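Long-range contacts in glycosyl hydrolase family 26 (Bacteroides ovatus, PDB 4ZXO), which probably hydrolyses the internal beta-mannosidic bonds of galactomannan, as a family 26 beta-mannanase of a gut Bacteroides: residues T35-G40 with V300-R305; K51-A56 with Y312-G317; R105-G110 with S119-S124. One frame throughout, in Å; residues are numbered along the deposited sequence.

Interaction 1: T35-G40 with V300-R305; sequences TAYGIG and VWRNAR
Two torsions set the stack: Tyr37 has CG lodged between its backbone N and carbonyl carbon (chi1 56°), and Arg305 takes the same kind of first torsion and then bends at chi2 (-74°), laying its guanidinium flat over the Tyr37 ring. The two planes differ by only 3°, and Arg305 CZ sits 4.2 Å from the centroid of the Tyr37 ring, a cation-pi pair. Nearer the backbone, Arg305 CD covers the same face in a CH-pi contact, 3.6 Å from Tyr37 CG. The cation is held from outside as well, by a salt bridge from NE to Glu42 and a bond from NH2 to the carbonyl of Asp77, which should fix how it is turned.

At the far end of the ring Arg302 reaches in edge-on: NH1 donates to Tyr37 OH at 2.9 Å, with the hydroxyl close to the guanidinium plane, which stands nearly upright to the ring. Arg302 NH2 forms a salt bridge with Glu306. This is the rim of the TIM barrel, where the short strand 37-38, beyond barrel strand 27-32, lies over the loop that leaves strand 295-300. Backbone contacts fill the middle. Asn303 O lies near the plane of the ring, 3.2 Å from Tyr37 CD1, and also receives a CA-H...O contact from Gly38. One water accepts from Asn303 N and lies near Tyr37 O, and a second links Gly40 N with Arg305 O. Past the strand, Ile39 CD1 rests 3.7 Å from Ala304 O, while Asp49 OD2 accepts from both Asn303 ND2 and the backbone N of Ile39, tying the two segments through one carboxylate.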
loop_
_atom_site.group_PDB
_atom_site.type_symbol
_atom_site.label_atom_id
_atom_site.label_comp_id
_atom_site.label_asym_id
_atom_site.label_seq_id
_atom_site.Cartn_x
_atom_site.Cartn_y
_atom_site.Cartn_z
ATOM N N THR A 35 5.042 10.091 8.311
ATOM C CA THR A 35 6.101 10.988 8.737
ATOM C C THR A 35 6.285 12.183 7.824
ATOM O O THR A 35 7.211 12.992 8.032
ATOM C CB THR A 35 7.425 10.224 8.839
ATOM O OG1 THR A 35 7.552 9.382 7.667
ATOM C CG2 THR A 35 7.425 9.346 10.087
ATOM N N ALA A 36 5.396 12.332 6.844
ATOM C CA ALA A 36 5.446 13.509 5.973
ATOM C C ALA A 36 4.624 14.687 6.530
ATOM O O ALA A 36 5.044 15.846 6.417
ATOM C CB ALA A 36 4.960 13.140 4.578
ATOM N N TYR A 37 3.444 14.393 7.082
ATOM C CA TYR A 37 2.572 15.463 7.622
ATOM C C TYR A 37 1.439 14.811 8.421
ATOM O O TYR A 37 1.302 13.589 8.440
ATOM C CB TYR A 37 2.017 16.356 6.474
ATOM C CG TYR A 37 1.274 15.544 5.430
ATOM C CD1 TYR A 37 0.004 15.025 5.703
ATOM C CD2 TYR A 37 1.852 15.276 4.187
ATOM C CE1 TYR A 37 -0.696 14.278 4.768
ATOM C CE2 TYR A 37 1.171 14.534 3.230
ATOM C CZ TYR A 37 -0.088 14.002 3.535
ATOM O OH TYR A 37 -0.747 13.191 2.626
ATOM N N GLY A 38 0.616 15.627 9.070
ATOM C CA GLY A 38 -0.538 15.133 9.798
ATOM C C GLY A 38 -1.418 16.310 10.128
ATOM O O GLY A 38 -1.258 17.410 9.553
ATOM N N ILE A 39 -2.372 16.113 11.037
ATOM C CA ILE A 39 -3.302 17.205 11.325
ATOM C C ILE A 39 -2.543 18.353 12.026
ATOM O O ILE A 39 -1.957 18.170 13.085
ATOM C CB ILE A 39 -4.489 16.693 12.147
ATOM C CG1 ILE A 39 -5.228 15.611 11.346
ATOM C CG2 ILE A 39 -5.411 17.836 12.502
ATOM C CD1 ILE A 39 -5.569 16.032 9.891
ATOM N N GLY A 40 -2.519 19.528 11.388
ATOM C CA GLY A 40 -1.841 20.678 11.947
ATOM C C GLY A 40 -0.344 20.822 11.707
ATOM O O GLY A 40 0.263 21.774 12.235
ATOM N N VAL A 300 -3.927 2.259 7.414
ATOM C CA VAL A 300 -4.999 3.264 7.327
ATOM C C VAL A 300 -4.476 4.496 6.579
ATOM O O VAL A 300 -3.248 4.797 6.542
ATOM C CB VAL A 300 -5.545 3.693 8.713
ATOM C CG1 VAL A 300 -6.089 2.470 9.473
ATOM C CG2 VAL A 300 -4.522 4.488 9.510
ATOM N N TRP A 301 -5.418 5.238 5.988
ATOM C CA TRP A 301 -5.059 6.285 5.027
ATOM C C TRP A 301 -4.577 7.571 5.726
ATOM O O TRP A 301 -4.479 7.626 6.955
ATOM C CB TRP A 301 -6.249 6.557 4.083
ATOM C CG TRP A 301 -5.816 7.228 2.778
ATOM C CD1 TRP A 301 -6.217 8.476 2.285
ATOM C CD2 TRP A 301 -4.872 6.722 1.814
ATOM N NE1 TRP A 301 -5.575 8.743 1.091
ATOM C CE2 TRP A 301 -4.741 7.695 0.787
ATOM C CE3 TRP A 301 -4.152 5.522 1.711
ATOM C CZ2 TRP A 301 -3.940 7.478 -0.346
ATOM C CZ3 TRP A 301 -3.328 5.319 0.605
ATOM C CH2 TRP A 301 -3.226 6.306 -0.402
ATOM N N ARG A 302 -4.180 8.555 4.923
ATOM C CA ARG A 302 -3.407 9.715 5.398
ATOM C C ARG A 302 -4.169 10.670 6.288
ATOM O O ARG A 302 -5.392 10.662 6.329
ATOM C CB ARG A 302 -2.830 10.496 4.193
ATOM C CG ARG A 302 -3.883 11.210 3.366
ATOM C CD ARG A 302 -3.391 11.512 1.949
ATOM N NE ARG A 302 -4.368 12.415 1.303
ATOM C CZ ARG A 302 -4.327 13.757 1.357
ATOM N NH1 ARG A 302 -3.316 14.418 1.986
ATOM N NH2 ARG A 302 -5.333 14.448 0.802
ATOM N N ASN A 303 -3.415 11.447 7.055
ATOM C CA ASN A 303 -4.015 12.519 7.871
ATOM C C ASN A 303 -3.781 13.833 7.166
ATOM O O ASN A 303 -2.703 14.417 7.279
ATOM C CB ASN A 303 -3.406 12.514 9.283
ATOM C CG ASN A 303 -3.979 11.407 10.159
ATOM O OD1 ASN A 303 -4.585 10.455 9.645
ATOM N ND2 ASN A 303 -3.783 11.523 11.475
ATOM N N ALA A 304 -4.752 14.264 6.358
ATOM C CA ALA A 304 -4.520 15.348 5.390
ATOM C C ALA A 304 -4.379 16.718 6.029
ATOM O O ALA A 304 -5.366 17.320 6.475
ATOM C CB ALA A 304 -5.659 15.374 4.346
ATOM N N ARG A 305 -3.179 17.243 6.006
ATOM C CA ARG A 305 -2.895 18.512 6.648
ATOM C C ARG A 305 -3.679 19.608 5.996
ATOM O O ARG A 305 -4.019 20.552 6.642
ATOM C CB ARG A 305 -1.409 18.800 6.676
ATOM C CG ARG A 305 -0.775 19.413 5.447
ATOM C CD ARG A 305 -0.629 18.443 4.308
ATOM N NE ARG A 305 0.457 18.728 3.394
ATOM C CZ ARG A 305 0.505 18.230 2.178
ATOM N NH1 ARG A 305 -0.480 17.474 1.764
ATOM N NH2 ARG A 305 1.507 18.440 1.405
HETATM O O HOH W 1 -0.586 11.281 7.213
HETATM O O HOH W 2 -3.993 20.535 9.178
#

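Interaction 2: K51-A56 with Y312-G317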
loop_
_atom_site.group_PDB
_atom_site.type_symbol
_atom_site.label_atom_id
_atom_site.label_comp_id
_atom_site.label_asym_id
_atom_site.label_seq_id
_atom_site.Cartn_x
_atom_site.Cartn_y
_atom_site.Cartn_z
ATOM N N LYS A 51 2.716 8.088 16.203
ATOM C CA LYS A 51 3.615 8.087 17.336
ATOM C C LYS A 51 3.176 9.095 18.382
ATOM O O LYS A 51 3.256 8.824 19.580
ATOM C CB LYS A 51 5.058 8.377 16.855
ATOM C CG LYS A 51 6.126 8.289 17.968
ATOM C CD LYS A 51 7.501 8.439 17.370
ATOM C CE LYS A 51 8.606 8.504 18.427
ATOM N NZ LYS A 51 8.783 9.928 18.871
ATOM N N SER A 52 2.647 10.247 17.955
ATOM C CA SER A 52 2.211 11.259 18.940
ATOM C C SER A 52 1.102 10.718 19.806
ATOM O O SER A 52 0.948 11.169 20.949
ATOM C CB SER A 52 1.729 12.535 18.247
ATOM O OG SER A 52 2.811 13.211 17.677
ATOM N N VAL A 53 0.326 9.758 19.284
ATOM C CA VAL A 53 -0.754 9.189 20.115
ATOM C C VAL A 53 -0.315 7.983 20.928
ATOM O O VAL A 53 -0.523 7.927 22.142
ATOM C CB VAL A 53 -1.982 8.807 19.263
ATOM C CG1 VAL A 53 -3.036 7.988 20.071
ATOM C CG2 VAL A 53 -2.589 10.055 18.687
ATOM N N CYS A 54 0.319 7.016 20.293
ATOM C CA CYS A 54 0.618 5.777 20.991
ATOM C C CYS A 54 2.085 5.608 21.388
ATOM O O CYS A 54 2.367 4.673 22.130
ATOM C CB CYS A 54 0.203 4.554 20.151
ATOM S SG CYS A 54 1.354 4.159 18.749
ATOM N N GLY A 55 2.989 6.474 20.921
ATOM C CA GLY A 55 4.366 6.438 21.362
ATOM C C GLY A 55 5.303 5.635 20.495
ATOM O O GLY A 55 6.505 5.609 20.773
ATOM N N ALA A 56 4.795 4.952 19.471
ATOM C CA ALA A 56 5.709 4.270 18.549
ATOM C C ALA A 56 5.351 4.584 17.115
ATOM O O ALA A 56 4.186 4.806 16.778
ATOM C CB ALA A 56 5.655 2.790 18.729
ATOM N N TYR A 312 -7.440 9.415 8.914
ATOM C CA TYR A 312 -7.802 8.036 9.202
ATOM C C TYR A 312 -7.009 7.449 10.363
ATOM O O TYR A 312 -7.327 6.372 10.808
ATOM C CB TYR A 312 -7.633 7.159 7.933
ATOM C CG TYR A 312 -8.580 7.596 6.817
ATOM C CD1 TYR A 312 -9.829 6.993 6.644
ATOM C CD2 TYR A 312 -8.236 8.652 5.978
ATOM C CE1 TYR A 312 -10.707 7.417 5.657
ATOM C CE2 TYR A 312 -9.096 9.093 4.998
ATOM C CZ TYR A 312 -10.322 8.449 4.805
ATOM O OH TYR A 312 -11.154 8.912 3.808
ATOM N N ALA A 313 -5.949 8.121 10.810
ATOM C CA ALA A 313 -5.282 7.768 12.079
ATOM C C ALA A 313 -5.632 8.833 13.093
ATOM O O ALA A 313 -5.957 9.945 12.704
ATOM C CB ALA A 313 -3.747 7.668 11.880
ATOM N N PRO A 314 -5.606 8.497 14.390
ATOM C CA PRO A 314 -5.860 9.564 15.331
ATOM C C PRO A 314 -4.707 10.559 15.403
ATOM O O PRO A 314 -3.627 10.355 14.805
ATOM C CB PRO A 314 -6.023 8.824 16.666
ATOM C CG PRO A 314 -5.224 7.606 16.532
ATOM C CD PRO A 314 -5.234 7.223 15.060
ATOM N N TYR A 315 -4.939 11.601 16.193
ATOM C CA TYR A 315 -3.904 12.558 16.558
ATOM C C TYR A 315 -4.234 12.958 17.986
ATOM O O TYR A 315 -5.345 12.671 18.450
ATOM C CB TYR A 315 -3.897 13.763 15.615
ATOM C CG TYR A 315 -5.234 14.433 15.439
ATOM C CD1 TYR A 315 -5.660 15.427 16.320
ATOM C CD2 TYR A 315 -6.065 14.073 14.409
ATOM C CE1 TYR A 315 -6.871 16.031 16.151
ATOM C CE2 TYR A 315 -7.278 14.686 14.227
ATOM C CZ TYR A 315 -7.673 15.654 15.090
ATOM O OH TYR A 315 -8.889 16.266 14.881
ATOM N N PRO A 316 -3.321 13.651 18.670
ATOM C CA PRO A 316 -3.630 13.964 20.066
ATOM C C PRO A 316 -4.940 14.761 20.296
ATOM O O PRO A 316 -5.191 15.805 19.664
ATOM C CB PRO A 316 -2.392 14.788 20.494
ATOM C CG PRO A 316 -1.274 14.173 19.665
ATOM C CD PRO A 316 -1.920 13.975 18.315
ATOM N N GLY A 317 -5.804 14.247 21.180
ATOM C CA GLY A 317 -7.062 14.919 21.461
ATOM C C GLY A 317 -8.212 14.417 20.594
ATOM O O GLY A 317 -9.376 14.683 20.869
#
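Val53 pushes its CG2 methyl against the backbone between Pro314 and Pro316, coming within 3.4 Å of Tyr315 C and 3.5 Å of Tyr315 CA. That methyl lies beside the backbone N of Val53, anti to the carbonyl carbon, while CG1 is anti to the N (chi1 170°); with this torsion both branches face the loop. CG2 meets Pro316 CD at 4.0 Å, and CG1 and CG2 each come to 4.2 Å from Pro314 CG, so both methyls of the valine meet the same ring carbon.

One residue earlier in the helix, Ser52 adds a carbon contact: its CB is 3.7 Å from Pro316 CG, at the exposed end. Its hydroxyl serves the helix itself, bonding to the carbonyl of Ser48. What meets across the contact is methyl and ring carbon against carbon and loop backbone.

Within the TIM barrel, the contact joins the end of helix 49-54, which Gly55 leaves with positive phi, to the loop running from strand 295-300 to helix 321-328. Phe324 of helix 321-328 touches both Val53 and Pro314, and Val325 of that helix also packs on Val53.

Interaction 3: R105-G110 with S119-S124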
loop_
_atom_site.group_PDB
_atom_site.type_symbol
_atom_site.label_atom_id
_atom_site.label_comp_id
_atom_site.label_asym_id
_atom_site.label_seq_id
_atom_site.Cartn_x
_atom_site.Cartn_y
_atom_site.Cartn_z
ATOM N N ARG A 105 -0.811 9.829 -13.423
ATOM C CA ARG A 105 -1.581 10.658 -14.327
ATOM C C ARG A 105 -2.142 9.835 -15.500
ATOM O O ARG A 105 -1.690 8.705 -15.804
ATOM C CB ARG A 105 -0.686 11.786 -14.885
ATOM C CG ARG A 105 -0.068 12.712 -13.859
ATOM C CD ARG A 105 -1.042 13.625 -13.133
ATOM N NE ARG A 105 -1.675 14.586 -14.062
ATOM C CZ ARG A 105 -2.491 15.555 -13.681
ATOM N NH1 ARG A 105 -2.736 15.753 -12.413
ATOM N NH2 ARG A 105 -3.041 16.364 -14.586
ATOM N N ASN A 106 -3.111 10.441 -16.174
ATOM C CA ASN A 106 -3.751 9.829 -17.334
ATOM C C ASN A 106 -2.885 10.134 -18.557
ATOM O O ASN A 106 -2.795 11.316 -18.955
ATOM C CB ASN A 106 -5.150 10.418 -17.473
ATOM C CG ASN A 106 -5.965 9.786 -18.574
ATOM O OD1 ASN A 106 -5.471 9.544 -19.654
ATOM N ND2 ASN A 106 -7.221 9.508 -18.293
ATOM N N PRO A 107 -2.266 9.102 -19.163
ATOM C CA PRO A 107 -1.305 9.382 -20.254
ATOM C C PRO A 107 -1.964 9.785 -21.578
ATOM O O PRO A 107 -1.264 10.287 -22.468
ATOM C CB PRO A 107 -0.544 8.056 -20.415
ATOM C CG PRO A 107 -1.525 6.980 -19.919
ATOM C CD PRO A 107 -2.302 7.681 -18.760
ATOM N N LYS A 108 -3.280 9.633 -21.690
ATOM C CA LYS A 108 -3.940 10.005 -22.931
ATOM C C LYS A 108 -4.574 11.399 -22.818
ATOM O O LYS A 108 -4.437 12.240 -23.727
ATOM C CB LYS A 108 -5.006 8.961 -23.300
ATOM C CG LYS A 108 -5.711 9.236 -24.636
ATOM C CD LYS A 108 -6.567 7.979 -24.923
ATOM C CE LYS A 108 -7.021 7.849 -26.340
ATOM N NZ LYS A 108 -7.987 8.873 -26.704
ATOM N N THR A 109 -5.265 11.648 -21.701
ATOM C CA THR A 109 -5.979 12.925 -21.551
ATOM C C THR A 109 -5.165 14.024 -20.926
ATOM O O THR A 109 -5.528 15.185 -21.051
ATOM C CB THR A 109 -7.237 12.779 -20.694
ATOM O OG1 THR A 109 -6.859 12.566 -19.339
ATOM C CG2 THR A 109 -8.083 11.600 -21.172
ATOM N N GLY A 110 -4.090 13.656 -20.236
ATOM C CA GLY A 110 -3.275 14.596 -19.456
ATOM C C GLY A 110 -3.918 14.904 -18.106
ATOM O O GLY A 110 -3.379 15.712 -17.333
ATOM N N SER A 119 -12.456 5.913 -21.929
ATOM C CA SER A 119 -12.328 4.519 -21.514
ATOM C C SER A 119 -11.417 3.796 -22.466
ATOM O O SER A 119 -11.466 2.560 -22.555
ATOM C CB SER A 119 -13.730 3.838 -21.403
ATOM O OG SER A 119 -14.512 4.461 -20.377
ATOM N N THR A 120 -10.585 4.536 -23.200
ATOM C CA THR A 120 -9.645 3.890 -24.139
ATOM C C THR A 120 -8.188 4.184 -23.801
ATOM O O THR A 120 -7.292 4.016 -24.652
ATOM C CB THR A 120 -9.939 4.296 -25.613
ATOM O OG1 THR A 120 -9.600 5.663 -25.857
ATOM C CG2 THR A 120 -11.418 4.065 -25.940
ATOM N N VAL A 121 -7.945 4.613 -22.552
ATOM C CA VAL A 121 -6.621 5.028 -22.151
ATOM C C VAL A 121 -5.697 3.853 -22.058
ATOM O O VAL A 121 -4.584 3.927 -22.608
ATOM C CB VAL A 121 -6.634 5.804 -20.835
ATOM C CG1 VAL A 121 -5.214 6.244 -20.378
ATOM C CG2 VAL A 121 -7.521 7.017 -20.988
ATOM N N VAL A 122 -6.124 2.766 -21.417
ATOM C CA VAL A 122 -5.267 1.590 -21.312
ATOM C C VAL A 122 -4.958 1.053 -22.717
ATOM O O VAL A 122 -3.815 0.708 -22.995
ATOM C CB VAL A 122 -5.915 0.496 -20.418
ATOM C CG1 VAL A 122 -5.075 -0.752 -20.374
ATOM C CG2 VAL A 122 -6.094 1.050 -18.992
ATOM N N ALA A 123 -5.949 0.992 -23.609
ATOM C CA ALA A 123 -5.667 0.551 -24.966
ATOM C C ALA A 123 -4.531 1.359 -25.592
ATOM O O ALA A 123 -3.696 0.822 -26.303
ATOM C CB ALA A 123 -6.904 0.640 -25.852
ATOM N N SER A 124 -4.508 2.652 -25.331
ATOM C CA SER A 124 -3.500 3.517 -25.949
ATOM C C SER A 124 -2.069 3.282 -25.416
ATOM O O SER A 124 -1.081 3.740 -26.033
ATOM C CB SER A 124 -3.865 4.992 -25.762
ATOM O OG SER A 124 -3.401 5.518 -24.529
#
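Val121 fits against Asn106 and Pro107 with both methyls, joining the start of helix 121-125 to an Asx turn in the loop that follows strand 97-101 of the TIM barrel. This is the tight part. CG1 lies 3.4 Å from Asn106 OD1 and 3.6 Å from Pro107 CD, and CG2 comes to 3.7 Å from Asn106 ND2, so the valine straddles the end of the amide. Trp173, from another loop, touches both Pro107 and Val121.

The same amide oxygen holds the turn together. With CG anti to the backbone N (chi1 -175°), the amide points forward along its own chain, where OD1 takes two N-H groups: Lys108 N lies in the carbonyl plane, whereas Thr109 N comes from above that plane on a nearly straight bond (174°). An alanine at Asn106 would remove this acceptor, and the N-H groups of Lys108 and Thr109 would probably lose their mate while a gap opened beside the Val121 methyls.

The outer side is looser. Lys108 runs extended to CE over the first turn of the helix, its CB 3.9 Å from Val121 CG2 and its CE 3.4 Å from Thr120 OG1, where Thr120 is exposed. A bend at its last torsion brings NZ to a salt bridge with Asp118, which also accepts from Thr120 OG1. A bound phosphate, probably from the crystallisation liquor, sits beside the Thr120 side chain. Between the two regions Ser124 OG, 4.0 Å from Lys108 CB, receives a bond from Asn131 ND2 and itself donates to Val121 O, meeting a lone pair in the carbonyl plane at 2.8 Å.

Overall arrangement
Interactions 1 and 2 are neighbours, with centres about 11 Å apart, and share the long loop between strand 295-300 and helix 321-328. Their segments alternate along the chain: 35-40, 51-56, 300-305, 312-317. They meet where Asn303 OD1 probably accepts from the backbone N of both Tyr312 and Ala313. Together they bring the first part of the TIM barrel against the last, where strand 27-32 pairs with strand 295-300 to close it. Interaction 3 is nested in sequence inside both, in the loop after strand 97-101; its centre lies about 30 Å from that of interaction 1 and 39 Å from that of interaction 2, on the opposite side of the chain's centre from the latter, touching neither.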